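Local coordinates for oligopeptide ABC transporter OppAIV (PDB 4GL8), which probably binds oligopeptides outside the cell membrane for uptake by an ABC transporter, and holds a peptide in this crystal, at residues L323-T334 with F490-S499; N286-V297 with G418-G429. All blocks are in the same frame, centred on the assembly; numbering follows the deposited sequence.

Contact 1. Residues L323-T334 with F490-S499; sequences LNDSSIPTRRAT and FPAVFLNITS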
loop_
_atom_site.group_PDB
_atom_site.type_symbol
_atom_site.label_atom_id
_atom_site.label_comp_id
_atom_site.label_asym_id
_atom_site.label_seq_id
_atom_site.Cartn_x
_atom_site.Cartn_y
_atom_site.Cartn_z
ATOM N N LEU A 323 -4.271 -6.855 -19.576
ATOM C CA LEU A 323 -5.041 -6.734 -18.356
ATOM C C LEU A 323 -6.505 -6.916 -18.683
ATOM O O LEU A 323 -7.211 -7.632 -17.989
ATOM C CB LEU A 323 -4.827 -5.363 -17.707
ATOM C CG LEU A 323 -3.405 -5.060 -17.232
ATOM C CD1 LEU A 323 -3.363 -3.753 -16.450
ATOM C CD2 LEU A 323 -2.877 -6.204 -16.386
ATOM N N ASN A 324 -6.955 -6.253 -19.746
ATOM C CA ASN A 324 -8.333 -6.292 -20.177
ATOM C C ASN A 324 -9.274 -6.007 -19.005
ATOM O O ASN A 324 -10.278 -6.712 -18.822
ATOM C CB ASN A 324 -8.618 -7.678 -20.767
ATOM C CG ASN A 324 -9.995 -7.778 -21.376
ATOM O OD1 ASN A 324 -10.547 -6.788 -21.840
ATOM N ND2 ASN A 324 -10.571 -8.967 -21.347
ATOM N N ASP A 325 -8.930 -5.028 -18.173
ATOM C CA ASP A 325 -9.736 -4.773 -16.984
ATOM C C ASP A 325 -10.562 -3.513 -17.122
ATOM O O ASP A 325 -11.789 -3.593 -17.141
ATOM C CB ASP A 325 -8.896 -4.765 -15.696
ATOM C CG ASP A 325 -7.492 -4.195 -15.888
ATOM O OD1 ASP A 325 -7.274 -3.358 -16.799
ATOM O OD2 ASP A 325 -6.604 -4.583 -15.091
ATOM N N SER A 326 -9.904 -2.392 -17.378
ATOM C CA SER A 326 -10.457 -1.024 -17.153
ATOM C C SER A 326 -9.443 -0.139 -16.418
ATOM O O SER A 326 -9.715 1.008 -16.099
ATOM C CB SER A 326 -11.795 -0.978 -16.378
ATOM O OG SER A 326 -11.556 -1.000 -14.971
ATOM N N SER A 327 -8.272 -0.680 -16.131
ATOM C CA SER A 327 -7.147 0.127 -15.717
ATOM C C SER A 327 -6.906 1.235 -16.716
ATOM O O SER A 327 -7.120 1.068 -17.906
ATOM C CB SER A 327 -5.901 -0.741 -15.607
ATOM O OG SER A 327 -6.050 -1.671 -14.545
ATOM N N ILE A 328 -6.432 2.366 -16.220
ATOM C CA ILE A 328 -6.209 3.534 -17.041
ATOM C C ILE A 328 -4.726 3.574 -17.424
ATOM O O ILE A 328 -3.886 3.751 -16.577
ATOM C CB ILE A 328 -6.529 4.844 -16.290
ATOM C CG1 ILE A 328 -7.925 4.823 -15.625
ATOM C CG2 ILE A 328 -6.357 6.041 -17.219
ATOM C CD1 ILE A 328 -9.079 4.948 -16.580
ATOM N N PRO A 329 -4.413 3.467 -18.718
ATOM C CA PRO A 329 -3.015 3.636 -19.129
ATOM C C PRO A 329 -2.547 5.071 -18.899
ATOM O O PRO A 329 -3.300 5.985 -19.135
ATOM C CB PRO A 329 -3.043 3.261 -20.617
ATOM C CG PRO A 329 -4.436 3.531 -21.049
ATOM C CD PRO A 329 -5.332 3.333 -19.865
ATOM N N THR A 330 -1.330 5.261 -18.401
ATOM C CA THR A 330 -0.874 6.598 -17.983
ATOM C C THR A 330 0.660 6.754 -17.920
ATOM O O THR A 330 1.396 5.795 -17.740
ATOM C CB THR A 330 -1.481 7.039 -16.616
ATOM O OG1 THR A 330 -1.389 8.451 -16.478
ATOM C CG2 THR A 330 -0.734 6.423 -15.445
ATOM N N ARG A 331 1.112 7.993 -18.081
ATOM C CA ARG A 331 2.478 8.377 -17.818
ATOM C C ARG A 331 2.585 8.999 -16.423
ATOM O O ARG A 331 3.692 9.303 -15.956
ATOM C CB ARG A 331 2.931 9.366 -18.866
ATOM C CG ARG A 331 3.140 8.740 -20.233
ATOM C CD ARG A 331 4.564 8.247 -20.370
ATOM N NE ARG A 331 5.512 9.313 -20.069
ATOM C CZ ARG A 331 5.785 10.336 -20.887
ATOM N NH1 ARG A 331 5.232 10.427 -22.080
ATOM N NH2 ARG A 331 6.644 11.267 -20.499
ATOM N N ARG A 332 1.428 9.176 -15.769
ATOM C CA ARG A 332 1.347 9.774 -14.440
ATOM C C ARG A 332 1.855 8.866 -13.343
ATOM O O ARG A 332 1.795 7.634 -13.442
ATOM C CB ARG A 332 -0.098 10.192 -14.082
ATOM C CG ARG A 332 -0.690 11.346 -14.916
ATOM C CD ARG A 332 -0.434 12.728 -14.329
ATOM N NE ARG A 332 -0.915 12.769 -12.958
ATOM C CZ ARG A 332 -2.167 13.014 -12.572
ATOM N NH1 ARG A 332 -3.116 13.344 -13.436
ATOM N NH2 ARG A 332 -2.467 12.969 -11.282
ATOM N N ALA A 333 2.330 9.511 -12.278
ATOM C CA ALA A 333 2.808 8.835 -11.067
ATOM C C ALA A 333 1.757 8.765 -9.950
ATOM O O ALA A 333 1.923 8.040 -8.978
ATOM C CB ALA A 333 4.044 9.565 -10.562
ATOM N N THR A 334 0.709 9.576 -10.040
ATOM C CA THR A 334 -0.333 9.590 -9.013
ATOM C C THR A 334 -1.704 9.403 -9.656
ATOM O O THR A 334 -1.905 9.778 -10.795
ATOM C CB THR A 334 -0.382 10.927 -8.255
ATOM O OG1 THR A 334 -0.949 11.915 -9.104
ATOM C CG2 THR A 334 1.023 11.403 -7.828
ATOM N N PHE A 490 12.394 10.338 -15.334
ATOM C CA PHE A 490 11.976 8.961 -15.539
ATOM C C PHE A 490 12.654 7.963 -14.567
ATOM O O PHE A 490 13.277 6.995 -15.008
ATOM C CB PHE A 490 12.250 8.525 -16.990
ATOM C CG PHE A 490 11.442 9.274 -18.020
ATOM C CD1 PHE A 490 10.240 8.752 -18.496
ATOM C CD2 PHE A 490 11.863 10.503 -18.491
ATOM C CE1 PHE A 490 9.481 9.438 -19.436
ATOM C CE2 PHE A 490 11.110 11.197 -19.427
ATOM C CZ PHE A 490 9.905 10.660 -19.902
ATOM N N PRO A 491 12.549 8.197 -13.250
ATOM C CA PRO A 491 13.075 7.191 -12.330
ATOM C C PRO A 491 12.397 5.835 -12.446
ATOM O O PRO A 491 12.976 4.806 -12.084
ATOM C CB PRO A 491 12.783 7.785 -10.929
ATOM C CG PRO A 491 11.676 8.740 -11.135
ATOM C CD PRO A 491 11.872 9.294 -12.537
ATOM N N ALA A 492 11.164 5.832 -12.934
ATOM C CA ALA A 492 10.455 4.609 -13.154
ATOM C C ALA A 492 9.712 4.673 -14.496
ATOM O O ALA A 492 9.510 5.734 -15.085
ATOM C CB ALA A 492 9.485 4.380 -12.001
ATOM N N VAL A 493 9.340 3.501 -14.971
ATOM C CA VAL A 493 8.445 3.343 -16.097
ATOM C C VAL A 493 7.038 3.265 -15.526
ATOM O O VAL A 493 6.627 2.245 -15.014
ATOM C CB VAL A 493 8.810 2.086 -16.883
ATOM C CG1 VAL A 493 7.873 1.891 -18.056
ATOM C CG2 VAL A 493 10.256 2.185 -17.341
ATOM N N PHE A 494 6.329 4.382 -15.556
ATOM C CA PHE A 494 4.970 4.450 -15.048
ATOM C C PHE A 494 4.021 3.905 -16.109
ATOM O O PHE A 494 4.082 4.304 -17.284
ATOM C CB PHE A 494 4.609 5.893 -14.692
ATOM C CG PHE A 494 5.472 6.474 -13.612
ATOM C CD1 PHE A 494 5.230 6.178 -12.293
ATOM C CD2 PHE A 494 6.537 7.304 -13.921
ATOM C CE1 PHE A 494 6.036 6.713 -11.293
ATOM C CE2 PHE A 494 7.336 7.854 -12.936
ATOM C CZ PHE A 494 7.104 7.544 -11.618
ATOM N N LEU A 495 3.128 3.027 -15.683
ATOM C CA LEU A 495 2.327 2.243 -16.603
ATOM C C LEU A 495 0.823 2.501 -16.569
ATOM O O LEU A 495 0.209 2.740 -17.603
ATOM C CB LEU A 495 2.578 0.752 -16.346
ATOM C CG LEU A 495 3.984 0.257 -16.711
ATOM C CD1 LEU A 495 4.206 -1.148 -16.199
ATOM C CD2 LEU A 495 4.191 0.286 -18.199
ATOM N N ASN A 496 0.203 2.390 -15.406
ATOM C CA ASN A 496 -1.227 2.645 -15.348
ATOM C C ASN A 496 -1.706 2.904 -13.944
ATOM O O ASN A 496 -0.958 2.747 -12.971
ATOM C CB ASN A 496 -2.023 1.497 -15.968
ATOM C CG ASN A 496 -1.694 0.166 -15.339
ATOM O OD1 ASN A 496 -2.007 -0.077 -14.177
ATOM N ND2 ASN A 496 -1.046 -0.708 -16.110
ATOM N N ILE A 497 -2.945 3.372 -13.872
ATOM C CA ILE A 497 -3.668 3.500 -12.637
ATOM C C ILE A 497 -4.533 2.265 -12.567
ATOM O O ILE A 497 -5.365 2.024 -13.449
ATOM C CB ILE A 497 -4.596 4.723 -12.632
ATOM C CG1 ILE A 497 -3.835 6.001 -13.028
ATOM C CG2 ILE A 497 -5.312 4.802 -11.284
ATOM C CD1 ILE A 497 -2.699 6.413 -12.095
ATOM N N THR A 498 -4.380 1.511 -11.497
ATOM C CA THR A 498 -4.899 0.132 -11.417
ATOM C C THR A 498 -6.414 0.062 -11.232
ATOM O O THR A 498 -6.995 0.930 -10.604
ATOM C CB THR A 498 -4.206 -0.582 -10.232
ATOM O OG1 THR A 498 -2.864 -0.916 -10.610
ATOM C CG2 THR A 498 -4.972 -1.827 -9.792
ATOM N N SER A 499 -7.029 -0.980 -11.787
ATOM C CA SER A 499 -8.390 -1.404 -11.438
ATOM C C SER A 499 -8.335 -2.832 -10.946
ATOM O O SER A 499 -7.822 -3.680 -11.643
ATOM C CB SER A 499 -9.311 -1.360 -12.658
ATOM O OG SER A 499 -9.494 -0.011 -13.079
#

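Contact 2. Residues N286-V297 with G418-G429; sequences NSTSFYSLNMKV and GNYEIIRSGWSG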
loop_
_atom_site.group_PDB
_atom_site.type_symbol
_atom_site.label_atom_id
_atom_site.label_comp_id
_atom_site.label_asym_id
_atom_site.label_seq_id
_atom_site.Cartn_x
_atom_site.Cartn_y
_atom_site.Cartn_z
ATOM N N ASN A 286 -7.111 3.639 -5.905
ATOM C CA ASN A 286 -6.009 4.572 -5.748
ATOM C C ASN A 286 -4.690 3.837 -5.674
ATOM O O ASN A 286 -3.973 3.867 -4.662
ATOM C CB ASN A 286 -6.207 5.416 -4.506
ATOM C CG ASN A 286 -7.206 6.538 -4.723
ATOM O OD1 ASN A 286 -7.493 6.925 -5.856
ATOM N ND2 ASN A 286 -7.740 7.064 -3.632
ATOM N N SER A 287 -4.331 3.218 -6.774
ATOM C CA SER A 287 -3.191 2.340 -6.786
ATOM C C SER A 287 -2.593 2.386 -8.185
ATOM O O SER A 287 -3.327 2.551 -9.147
ATOM C CB SER A 287 -3.680 0.948 -6.398
ATOM O OG SER A 287 -2.627 0.180 -5.925
ATOM N N THR A 288 -1.268 2.312 -8.290
ATOM C CA THR A 288 -0.574 2.433 -9.550
ATOM C C THR A 288 0.274 1.209 -9.844
ATOM O O THR A 288 0.723 0.502 -8.943
ATOM C CB THR A 288 0.370 3.673 -9.609
ATOM O OG1 THR A 288 1.411 3.585 -8.631
ATOM C CG2 THR A 288 -0.412 4.996 -9.423
ATOM N N SER A 289 0.527 1.011 -11.134
ATOM C CA SER A 289 1.511 0.042 -11.620
ATOM C C SER A 289 2.661 0.806 -12.300
ATOM O O SER A 289 2.440 1.670 -13.151
ATOM C CB SER A 289 0.858 -0.947 -12.589
ATOM O OG SER A 289 1.838 -1.650 -13.369
ATOM N N PHE A 290 3.879 0.544 -11.848
ATOM C CA PHE A 290 5.078 1.063 -12.498
ATOM C C PHE A 290 6.223 0.058 -12.340
ATOM O O PHE A 290 6.155 -0.801 -11.502
ATOM C CB PHE A 290 5.457 2.463 -11.996
ATOM C CG PHE A 290 5.784 2.560 -10.509
ATOM C CD1 PHE A 290 7.050 2.282 -10.044
ATOM C CD2 PHE A 290 4.826 2.997 -9.606
ATOM C CE1 PHE A 290 7.364 2.399 -8.689
ATOM C CE2 PHE A 290 5.117 3.135 -8.253
ATOM C CZ PHE A 290 6.400 2.817 -7.785
ATOM N N TYR A 291 7.240 0.146 -13.194
ATOM C CA TYR A 291 8.440 -0.685 -13.040
ATOM C C TYR A 291 9.555 0.185 -12.483
ATOM O O TYR A 291 9.880 1.210 -13.075
ATOM C CB TYR A 291 8.831 -1.309 -14.401
ATOM C CG TYR A 291 8.179 -2.653 -14.682
ATOM C CD1 TYR A 291 6.899 -2.949 -14.251
ATOM C CD2 TYR A 291 8.871 -3.639 -15.379
ATOM C CE1 TYR A 291 6.336 -4.207 -14.484
ATOM C CE2 TYR A 291 8.311 -4.871 -15.637
ATOM C CZ TYR A 291 7.045 -5.159 -15.180
ATOM O OH TYR A 291 6.533 -6.414 -15.453
ATOM N N SER A 292 10.113 -0.192 -11.338
ATOM C CA SER A 292 11.245 0.520 -10.763
ATOM C C SER A 292 12.546 0.118 -11.431
ATOM O O SER A 292 12.671 -1.004 -11.978
ATOM C CB SER A 292 11.387 0.205 -9.288
ATOM O OG SER A 292 10.223 0.475 -8.548
ATOM N N LEU A 293 13.509 1.038 -11.335
ATOM C CA LEU A 293 14.792 0.953 -12.020
ATOM C C LEU A 293 15.871 1.285 -10.998
ATOM O O LEU A 293 15.810 2.318 -10.359
ATOM C CB LEU A 293 14.855 1.918 -13.205
ATOM C CG LEU A 293 13.717 1.775 -14.213
ATOM C CD1 LEU A 293 13.690 2.950 -15.164
ATOM C CD2 LEU A 293 13.763 0.483 -15.000
ATOM N N ASN A 294 16.831 0.390 -10.823
ATOM C CA ASN A 294 17.914 0.587 -9.895
ATOM C C ASN A 294 18.929 1.537 -10.522
ATOM O O ASN A 294 19.650 1.165 -11.454
ATOM C CB ASN A 294 18.546 -0.751 -9.503
ATOM C CG ASN A 294 19.497 -0.610 -8.306
ATOM O OD1 ASN A 294 20.188 0.396 -8.159
ATOM N ND2 ASN A 294 19.545 -1.624 -7.465
ATOM N N MET A 295 18.983 2.767 -9.998
ATOM C CA MET A 295 19.857 3.805 -10.546
ATOM C C MET A 295 21.324 3.476 -10.378
ATOM O O MET A 295 22.143 4.115 -11.006
ATOM C CB MET A 295 19.657 5.155 -9.852
ATOM C CG MET A 295 18.242 5.668 -9.809
ATOM S SD MET A 295 17.646 6.014 -11.462
ATOM C CE MET A 295 16.175 6.887 -11.042
ATOM N N LYS A 296 21.648 2.530 -9.499
ATOM C CA LYS A 296 23.019 2.080 -9.301
ATOM C C LYS A 296 23.380 0.940 -10.258
ATOM O O LYS A 296 24.488 0.439 -10.184
ATOM C CB LYS A 296 23.272 1.586 -7.857
ATOM C CG LYS A 296 22.634 2.378 -6.714
ATOM C CD LYS A 296 23.149 3.808 -6.614
ATOM C CE LYS A 296 24.546 3.839 -6.019
ATOM N NZ LYS A 296 25.462 4.682 -6.847
ATOM N N VAL A 297 22.457 0.482 -11.101
ATOM C CA VAL A 297 22.778 -0.600 -12.036
ATOM C C VAL A 297 22.878 -0.041 -13.429
ATOM O O VAL A 297 21.916 0.528 -13.928
ATOM C CB VAL A 297 21.737 -1.746 -12.009
ATOM C CG1 VAL A 297 22.027 -2.751 -13.109
ATOM C CG2 VAL A 297 21.761 -2.434 -10.659
ATOM N N GLY A 418 17.023 -2.858 -2.512
ATOM C CA GLY A 418 17.602 -2.500 -3.799
ATOM C C GLY A 418 18.192 -3.688 -4.535
ATOM O O GLY A 418 19.024 -3.512 -5.426
ATOM N N ASN A 419 17.743 -4.895 -4.182
ATOM C CA ASN A 419 18.338 -6.112 -4.727
ATOM C C ASN A 419 17.588 -6.485 -6.001
ATOM O O ASN A 419 16.777 -7.421 -6.035
ATOM C CB ASN A 419 18.309 -7.245 -3.717
ATOM C CG ASN A 419 19.021 -8.473 -4.232
ATOM O OD1 ASN A 419 19.997 -8.355 -4.995
ATOM N ND2 ASN A 419 18.547 -9.657 -3.836
ATOM N N TYR A 420 17.850 -5.689 -7.028
ATOM C CA TYR A 420 17.212 -5.821 -8.316
ATOM C C TYR A 420 17.873 -4.903 -9.322
ATOM O O TYR A 420 18.676 -4.029 -8.969
ATOM C CB TYR A 420 15.711 -5.512 -8.234
ATOM C CG TYR A 420 15.333 -4.080 -7.891
ATOM C CD1 TYR A 420 15.283 -3.069 -8.883
ATOM C CD2 TYR A 420 15.007 -3.726 -6.586
ATOM C CE1 TYR A 420 14.921 -1.766 -8.554
ATOM C CE2 TYR A 420 14.655 -2.427 -6.253
ATOM C CZ TYR A 420 14.598 -1.460 -7.237
ATOM O OH TYR A 420 14.214 -0.191 -6.893
ATOM N N GLU A 421 17.531 -5.132 -10.583
ATOM C CA GLU A 421 17.985 -4.333 -11.686
ATOM C C GLU A 421 16.749 -3.596 -12.194
ATOM O O GLU A 421 16.661 -2.383 -12.052
ATOM C CB GLU A 421 18.658 -5.250 -12.724
ATOM C CG GLU A 421 19.935 -5.906 -12.157
ATOM C CD GLU A 421 20.715 -6.763 -13.164
ATOM O OE1 GLU A 421 20.108 -7.308 -14.089
ATOM O OE2 GLU A 421 21.936 -6.922 -13.012
ATOM N N ILE A 422 15.792 -4.339 -12.744
ATOM C CA ILE A 422 14.435 -3.834 -13.007
ATOM C C ILE A 422 13.464 -4.688 -12.155
ATOM O O ILE A 422 13.631 -5.904 -12.031
ATOM C CB ILE A 422 14.089 -3.939 -14.508
ATOM C CG1 ILE A 422 15.073 -3.104 -15.328
ATOM C CG2 ILE A 422 12.666 -3.493 -14.795
ATOM C CD1 ILE A 422 14.877 -3.223 -16.817
ATOM N N ILE A 423 12.474 -4.071 -11.549
ATOM C CA ILE A 423 11.525 -4.843 -10.769
ATOM C C ILE A 423 10.120 -4.285 -10.917
ATOM O O ILE A 423 9.892 -3.068 -10.750
ATOM C CB ILE A 423 11.953 -4.896 -9.287
ATOM C CG1 ILE A 423 11.169 -5.942 -8.512
ATOM C CG2 ILE A 423 11.833 -3.518 -8.611
ATOM C CD1 ILE A 423 11.844 -6.312 -7.208
ATOM N N ARG A 424 9.173 -5.179 -11.245
ATOM C CA ARG A 424 7.768 -4.808 -11.230
ATOM C C ARG A 424 7.422 -4.189 -9.897
ATOM O O ARG A 424 7.799 -4.688 -8.850
ATOM C CB ARG A 424 6.858 -6.017 -11.504
ATOM C CG ARG A 424 5.390 -5.706 -11.328
ATOM C CD ARG A 424 4.848 -6.091 -9.970
ATOM N NE ARG A 424 3.815 -5.155 -9.578
ATOM C CZ ARG A 424 3.088 -5.241 -8.463
ATOM N NH1 ARG A 424 3.261 -6.236 -7.585
ATOM N NH2 ARG A 424 2.190 -4.298 -8.215
ATOM N N SER A 425 6.670 -3.111 -9.935
ATOM C CA SER A 425 6.506 -2.316 -8.739
ATOM C C SER A 425 5.137 -1.653 -8.774
ATOM O O SER A 425 4.231 -2.145 -9.430
ATOM C CB SER A 425 7.690 -1.329 -8.684
ATOM O OG SER A 425 7.733 -0.600 -7.498
ATOM N N GLY A 426 4.991 -0.506 -8.127
ATOM C CA GLY A 426 3.692 0.109 -7.954
ATOM C C GLY A 426 3.408 0.340 -6.484
ATOM O O GLY A 426 4.154 -0.125 -5.613
ATOM N N TRP A 427 2.301 1.032 -6.226
ATOM C CA TRP A 427 2.052 1.581 -4.930
ATOM C C TRP A 427 0.580 1.713 -4.761
ATOM O O TRP A 427 -0.109 2.148 -5.651
ATOM C CB TRP A 427 2.691 2.954 -4.822
ATOM C CG TRP A 427 2.745 3.522 -3.452
ATOM C CD1 TRP A 427 2.076 4.630 -2.994
ATOM C CD2 TRP A 427 3.528 3.044 -2.353
ATOM N NE1 TRP A 427 2.391 4.863 -1.682
ATOM C CE2 TRP A 427 3.293 3.910 -1.267
ATOM C CE3 TRP A 427 4.423 1.984 -2.195
ATOM C CZ2 TRP A 427 3.927 3.747 -0.025
ATOM C CZ3 TRP A 427 5.040 1.801 -0.955
ATOM C CH2 TRP A 427 4.791 2.676 0.109
ATOM N N SER A 428 0.116 1.307 -3.606
ATOM C CA SER A 428 -1.243 1.526 -3.217
ATOM C C SER A 428 -1.225 2.658 -2.195
ATOM O O SER A 428 -0.474 2.604 -1.208
ATOM C CB SER A 428 -1.837 0.219 -2.664
ATOM O OG SER A 428 -2.629 0.473 -1.536
ATOM N N GLY A 429 -2.018 3.692 -2.466
ATOM C CA GLY A 429 -2.151 4.872 -1.617
ATOM C C GLY A 429 -2.512 4.536 -0.184
ATOM O O GLY A 429 -3.371 3.683 0.081
HETATM O O HOH W 1 -5.575 3.205 -1.654
HETATM O O HOH W 2 0.479 -2.309 -8.984
#

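Contact 1. Residues L323-T334 with F490-S499
F494 and A333 meet where the chain after the short strand 328-329 passes the strand 492-504. The CB of F494 packs 3.5 Å from R332 O. CG and CD1 run on past the same carbonyl, CD1 also nearing A333 CA. CE1 lies 3.6 Å from A333 CB, a CH-pi contact over the ring face. CZ, at the tip, meets the same methyl, and CD2 nears R331 O. CG stands anti to the carbonyl carbon (chi1 -62°), which turns the ring toward the 323-334 backbone.

I328 and I497 form an antiparallel hydrogen-bonded pair, with I328 N to I497 O at 3.0 Å and I497 N to I328 O at 2.9 Å. Next along, T330 N bonds L495 O. The T330 methyl CG2 packs 3.9 Å from I497 CD1. At the other end S499 N donates to S327 OG, and S326 OG and S499 OG hydrogen-bond at 3.0 Å. D325 OD1 accepts from S327 N, an Asx turn just after helix 315-323.

On the other side of strand 492-504, L495 and N496 share S289, a classic beta bulge. Helix 315-323 touches P329 and R331, helix 471-489 touches R332 and A333, and strand 287-293 runs along 492-504.

Contact 2. Residues N286-V297 with G418-G429
N286 O takes a nearly straight bond from G429 N at 2.9 Å, and strands 287-293 and 422-428 run on antiparallel from there, their directions 146° apart. T288 N bonds W427 O at the same end. S292 and I423 exchange two backbone bonds further on, and N294 N to E421 O, 3.0 Å, closes the pairing.

The Y291 ring lies over R424, whose CA sits 3.8 Å from the ring centroid in a CH-pi contact. Y291 CE1 also touches R424 CB at 3.5 Å. The F290 ring sets a face over G426, with the glycine CA 3.7 Å from its centroid. F290 CG lies between its backbone N and carbonyl carbon (chi1 61°), which brings the ring over strand 422-428.

The pairing is part of the type II periplasmic binding protein fold expected of the solute-binding protein 5 family. S428 bonds the bound peptide through its backbone, R424 NH1 bonds the peptide backbone, and W427 packs on it.

L293 and I422 lie side by side, CD2 to CG1 at 3.8 Å. N294 ND2 donates to Y420 O at 3.0 Å, while N294 OD1 accepts from K296 N in an Asx turn. Y420 OH bonds the backbone N of Y451.

Overall arrangement
From the N terminus, residues 286-297 come first, forming strand 287-293. Helices 303-311 and 315-323 follow, then residues 323-334. Contact 2 closes its loop when the chain returns at 418-429, after strands 372-377 and 401-406 and helix 408-417. Contact 1 closes later, at 490-499, beyond helix 471-489. Their segments alternate, so the two loops cross and neither encloses the other. Strand 287-293 pairs with both 422-428 and 492-504. The contacts therefore touch directly, T498 N meeting S287 O and V493 O meeting Y291 N. Together they join the peptide-contacting strand 422-428, through 287-293 and 492-504, to the short strand 328-329.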